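Local coordinates for branched-chain-amino-acid aminotransferase (Deinococcus radiodurans, PDB 3UZO), which probably catalyses the pyridoxal-phosphate-dependent transfer of amino groups between branched-chain amino acids and 2-oxoglutarate, at residues A[183-195]-A[220-233]. Residues are numbered along the deposited sequence; the frame is centred on the assembly and turned at random.
Sequences TNFITSDYDRAAP and RDFADVIYLDPATH
R192 reaches along Y227 atom by atom on its way to the cofactor. R192 CB lies 3.8 Å from Y227 CE2, CG passes over the ring, and R192 CD settles above the same face, 3.8 Å from the Y227 ring centroid in a CH-pi contact. A bend at the third torsion (chi3 -84°) then turns the chain, and the guanidinium makes at most a long, weak cation-pi contact with Y227. It has a second aromatic neighbour in Y207 and touches pyridoxal-5'-phosphate. V225 CG1 covers the opposite face of Y227, so the ring is sandwiched between aliphatic carbons.

Where the chains run side by side, I186 N donates to D224 O and I226 N to I186 O (3.1 Å). I186 stands over F222, its CB 3.7 Å from the ring centroid. With CG1 anti to the backbone N (chi1 -178°), CD1 continues past the ring to the guanidinium face of R220. On the other face of the sheet, F185 CB packs against I226 CG1 at 3.3 Å.

Farther along, H233 NE2 donates to D191 OD1 (2.6 Å), approaching from the syn side but 21° out of the carboxylate plane. Water 4 lies between D191 OD1 and L228 O, within hydrogen-bonding distance of both, while OD2 accepts from water 5 and from H196 N of the second subunit, so D191 is held from both its own chain and the second subunit, at the subunit interface.

The parallel pairing of 183-186 with 224-225, joined through helix 204-219, is a beta-alpha-beta unit of this class-IV aminotransferase, and the loop leaving its first strand carries R192 into the pyridoxal-phosphate pocket.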
# COMPACT_ATOMS: atom_id res chain seq x y z
N THR A 183 9.34 -10.82 -24.36
CA THR A 183 9.14 -11.70 -23.22
C THR A 183 7.65 -11.94 -23.12
O THR A 183 6.85 -11.20 -23.72
CB THR A 183 9.65 -11.08 -21.90
OG1 THR A 183 9.06 -9.78 -21.72
CG2 THR A 183 11.16 -10.96 -21.91
N ASN A 184 7.26 -12.96 -22.37
CA ASN A 184 5.85 -13.30 -22.23
C ASN A 184 5.25 -12.86 -20.91
O ASN A 184 5.94 -12.74 -19.89
CB ASN A 184 5.66 -14.81 -22.43
CG ASN A 184 6.32 -15.31 -23.70
OD1 ASN A 184 6.26 -14.66 -24.74
ND2 ASN A 184 6.95 -16.48 -23.62
N PHE A 185 3.95 -12.61 -20.93
CA PHE A 185 3.22 -12.18 -19.75
C PHE A 185 2.00 -13.08 -19.58
O PHE A 185 1.56 -13.73 -20.54
CB PHE A 185 2.80 -10.71 -19.91
CG PHE A 185 3.96 -9.75 -19.95
CD1 PHE A 185 4.80 -9.70 -21.06
CD2 PHE A 185 4.23 -8.91 -18.87
CE1 PHE A 185 5.90 -8.83 -21.09
CE2 PHE A 185 5.32 -8.03 -18.90
CZ PHE A 185 6.16 -8.00 -20.01
N ILE A 186 1.46 -13.12 -18.37
CA ILE A 186 0.32 -13.98 -18.07
C ILE A 186 -0.76 -13.26 -17.26
O ILE A 186 -0.47 -12.43 -16.39
CB ILE A 186 0.80 -15.24 -17.31
CG1 ILE A 186 -0.37 -16.18 -17.04
CG2 ILE A 186 1.51 -14.83 -16.02
CD1 ILE A 186 0.08 -17.57 -16.52
N THR A 187 -2.02 -13.59 -17.56
CA THR A 187 -3.16 -13.01 -16.86
C THR A 187 -3.19 -13.53 -15.44
O THR A 187 -2.58 -14.56 -15.13
CB THR A 187 -4.49 -13.40 -17.56
OG1 THR A 187 -4.52 -12.84 -18.88
CG2 THR A 187 -5.68 -12.89 -16.78
N SER A 188 -3.89 -12.82 -14.56
CA SER A 188 -4.01 -13.22 -13.17
C SER A 188 -5.38 -12.88 -12.59
O SER A 188 -6.03 -11.93 -13.03
CB SER A 188 -2.94 -12.52 -12.32
OG SER A 188 -3.07 -12.88 -10.95
N ASP A 189 -5.82 -13.69 -11.63
CA ASP A 189 -7.09 -13.47 -10.96
C ASP A 189 -6.93 -12.34 -9.95
O ASP A 189 -7.91 -11.71 -9.55
CB ASP A 189 -7.53 -14.74 -10.21
CG ASP A 189 -8.09 -15.81 -11.14
OD1 ASP A 189 -8.30 -16.95 -10.67
OD2 ASP A 189 -8.31 -15.51 -12.33
N TYR A 190 -5.69 -12.09 -9.53
CA TYR A 190 -5.42 -11.04 -8.55
C TYR A 190 -5.49 -9.64 -9.15
O TYR A 190 -5.35 -9.46 -10.36
CB TYR A 190 -4.03 -11.23 -7.93
CG TYR A 190 -3.90 -12.42 -7.02
CD1 TYR A 190 -3.25 -13.58 -7.43
CD2 TYR A 190 -4.42 -12.38 -5.72
CE1 TYR A 190 -3.11 -14.67 -6.58
CE2 TYR A 190 -4.28 -13.47 -4.86
CZ TYR A 190 -3.62 -14.61 -5.30
OH TYR A 190 -3.47 -15.68 -4.44
N ASP A 191 -5.70 -8.66 -8.28
CA ASP A 191 -5.77 -7.26 -8.67
C ASP A 191 -4.67 -6.50 -7.94
O ASP A 191 -4.40 -6.76 -6.76
CB ASP A 191 -7.11 -6.63 -8.28
CG ASP A 191 -8.31 -7.32 -8.90
OD1 ASP A 191 -8.35 -7.44 -10.14
OD2 ASP A 191 -9.21 -7.73 -8.14
N ARG A 192 -4.02 -5.58 -8.63
CA ARG A 192 -2.98 -4.77 -8.00
C ARG A 192 -3.64 -3.47 -7.57
O ARG A 192 -3.12 -2.74 -6.73
CB ARG A 192 -1.85 -4.47 -8.99
CG ARG A 192 -2.27 -3.65 -10.20
CD ARG A 192 -1.12 -3.38 -11.17
NE ARG A 192 -0.29 -2.23 -10.79
CZ ARG A 192 0.59 -2.23 -9.79
NH1 ARG A 192 0.75 -3.31 -9.06
NH2 ARG A 192 1.29 -1.13 -9.53
N ALA A 193 -4.80 -3.18 -8.15
CA ALA A 193 -5.51 -1.94 -7.82
C ALA A 193 -7.03 -2.08 -7.92
O ALA A 193 -7.54 -2.93 -8.66
CB ALA A 193 -5.04 -0.82 -8.74
N ALA A 194 -7.74 -1.24 -7.18
CA ALA A 194 -9.20 -1.25 -7.18
C ALA A 194 -9.76 -0.33 -8.26
O ALA A 194 -9.05 0.51 -8.81
CB ALA A 194 -9.73 -0.82 -5.81
N PRO A 195 -11.05 -0.47 -8.59
CA PRO A 195 -11.66 0.38 -9.61
C PRO A 195 -11.52 1.86 -9.25
O PRO A 195 -11.29 2.70 -10.12
CB PRO A 195 -13.12 -0.08 -9.63
CG PRO A 195 -13.01 -1.53 -9.26
CD PRO A 195 -12.01 -1.49 -8.12
N ARG A 220 6.30 -19.44 -13.41
CA ARG A 220 5.78 -20.09 -14.60
C ARG A 220 6.59 -19.64 -15.82
O ARG A 220 6.17 -19.84 -16.96
CB ARG A 220 4.31 -19.73 -14.80
CG ARG A 220 3.42 -20.04 -13.61
CD ARG A 220 2.72 -21.39 -13.73
NE ARG A 220 1.46 -21.31 -14.48
CZ ARG A 220 1.37 -21.12 -15.79
NH1 ARG A 220 2.47 -20.97 -16.53
NH2 ARG A 220 0.18 -21.08 -16.38
N ASP A 221 7.72 -19.01 -15.55
CA ASP A 221 8.62 -18.52 -16.60
C ASP A 221 8.15 -17.27 -17.34
O ASP A 221 8.67 -16.97 -18.42
CB ASP A 221 8.92 -19.64 -17.60
CG ASP A 221 9.61 -20.82 -16.96
OD1 ASP A 221 10.65 -20.62 -16.30
OD2 ASP A 221 9.11 -21.96 -17.11
N PHE A 222 7.19 -16.56 -16.78
CA PHE A 222 6.71 -15.33 -17.41
C PHE A 222 7.42 -14.14 -16.78
O PHE A 222 7.81 -14.18 -15.62
CB PHE A 222 5.20 -15.16 -17.23
CG PHE A 222 4.39 -16.19 -17.96
CD1 PHE A 222 4.05 -17.39 -17.34
CD2 PHE A 222 3.97 -15.96 -19.26
CE1 PHE A 222 3.30 -18.35 -18.02
CE2 PHE A 222 3.22 -16.92 -19.95
CZ PHE A 222 2.89 -18.11 -19.33
N ALA A 223 7.59 -13.08 -17.57
CA ALA A 223 8.26 -11.87 -17.09
C ALA A 223 7.45 -11.19 -16.00
O ALA A 223 8.01 -10.72 -15.01
CB ALA A 223 8.49 -10.91 -18.26
N ASP A 224 6.14 -11.14 -16.19
CA ASP A 224 5.27 -10.48 -15.23
C ASP A 224 3.81 -10.78 -15.57
O ASP A 224 3.50 -11.51 -16.51
CB ASP A 224 5.52 -8.97 -15.28
CG ASP A 224 4.99 -8.22 -14.06
OD1 ASP A 224 4.99 -6.97 -14.11
OD2 ASP A 224 4.59 -8.86 -13.06
N VAL A 225 2.91 -10.20 -14.78
CA VAL A 225 1.48 -10.37 -15.00
C VAL A 225 0.94 -9.16 -15.74
O VAL A 225 1.43 -8.04 -15.56
CB VAL A 225 0.73 -10.49 -13.64
CG1 VAL A 225 -0.77 -10.31 -13.84
CG2 VAL A 225 1.01 -11.84 -12.99
N ILE A 226 -0.03 -9.38 -16.61
CA ILE A 226 -0.66 -8.24 -17.26
C ILE A 226 -2.01 -8.25 -16.58
O ILE A 226 -2.73 -9.25 -16.63
CB ILE A 226 -0.82 -8.40 -18.78
CG1 ILE A 226 0.55 -8.31 -19.45
CG2 ILE A 226 -1.71 -7.28 -19.32
CD1 ILE A 226 0.51 -8.24 -20.96
N TYR A 227 -2.33 -7.16 -15.91
CA TYR A 227 -3.58 -7.05 -15.17
C TYR A 227 -4.76 -6.62 -16.02
O TYR A 227 -4.61 -5.90 -17.01
CB TYR A 227 -3.40 -6.10 -13.99
CG TYR A 227 -2.37 -6.59 -12.98
CD1 TYR A 227 -1.00 -6.42 -13.20
CD2 TYR A 227 -2.78 -7.27 -11.83
CE1 TYR A 227 -0.05 -6.92 -12.28
CE2 TYR A 227 -1.85 -7.77 -10.92
CZ TYR A 227 -0.49 -7.59 -11.16
OH TYR A 227 0.41 -8.10 -10.25
N LEU A 228 -5.94 -7.09 -15.62
CA LEU A 228 -7.20 -6.78 -16.30
C LEU A 228 -8.00 -5.87 -15.37
O LEU A 228 -7.69 -5.77 -14.19
CB LEU A 228 -7.98 -8.07 -16.56
CG LEU A 228 -7.23 -9.16 -17.33
CD1 LEU A 228 -8.12 -10.39 -17.50
CD2 LEU A 228 -6.78 -8.61 -18.67
N ASP A 229 -9.03 -5.22 -15.90
CA ASP A 229 -9.81 -4.32 -15.06
C ASP A 229 -10.34 -5.08 -13.85
O ASP A 229 -10.87 -6.19 -13.98
CB ASP A 229 -10.96 -3.68 -15.85
CG ASP A 229 -12.04 -4.68 -16.22
OD1 ASP A 229 -11.82 -5.48 -17.16
OD2 ASP A 229 -13.10 -4.65 -15.56
N PRO A 230 -10.17 -4.50 -12.65
CA PRO A 230 -10.60 -5.06 -11.36
C PRO A 230 -12.07 -5.46 -11.31
O PRO A 230 -12.41 -6.57 -10.90
CB PRO A 230 -10.29 -3.93 -10.37
CG PRO A 230 -9.21 -3.18 -11.01
CD PRO A 230 -9.58 -3.16 -12.47
N ALA A 231 -12.95 -4.55 -11.72
CA ALA A 231 -14.39 -4.80 -11.68
C ALA A 231 -14.91 -5.98 -12.49
O ALA A 231 -15.86 -6.63 -12.06
CB ALA A 231 -15.14 -3.55 -12.08
N THR A 232 -14.31 -6.26 -13.64
CA THR A 232 -14.82 -7.36 -14.46
C THR A 232 -13.78 -8.29 -15.07
O THR A 232 -14.13 -9.38 -15.53
CB THR A 232 -15.68 -6.82 -15.63
OG1 THR A 232 -14.83 -6.26 -16.64
CG2 THR A 232 -16.63 -5.73 -15.14
N HIS A 233 -12.52 -7.88 -15.07
CA HIS A 233 -11.45 -8.69 -15.65
C HIS A 233 -11.75 -9.02 -17.12
O HIS A 233 -11.65 -10.17 -17.55
CB HIS A 233 -11.25 -9.98 -14.85
CG HIS A 233 -10.40 -9.80 -13.64
ND1 HIS A 233 -9.22 -10.49 -13.45
CD2 HIS A 233 -10.52 -8.99 -12.57
CE1 HIS A 233 -8.65 -10.10 -12.32
NE2 HIS A 233 -9.42 -9.19 -11.77
O HOH W 1 7.43 -17.72 -21.28
O HOH W 2 -5.81 -8.87 -13.13
O HOH W 3 -4.74 -10.34 -15.19
O HOH W 4 -6.64 -6.55 -11.93
O HOH W 5 -11.39 -8.53 -9.41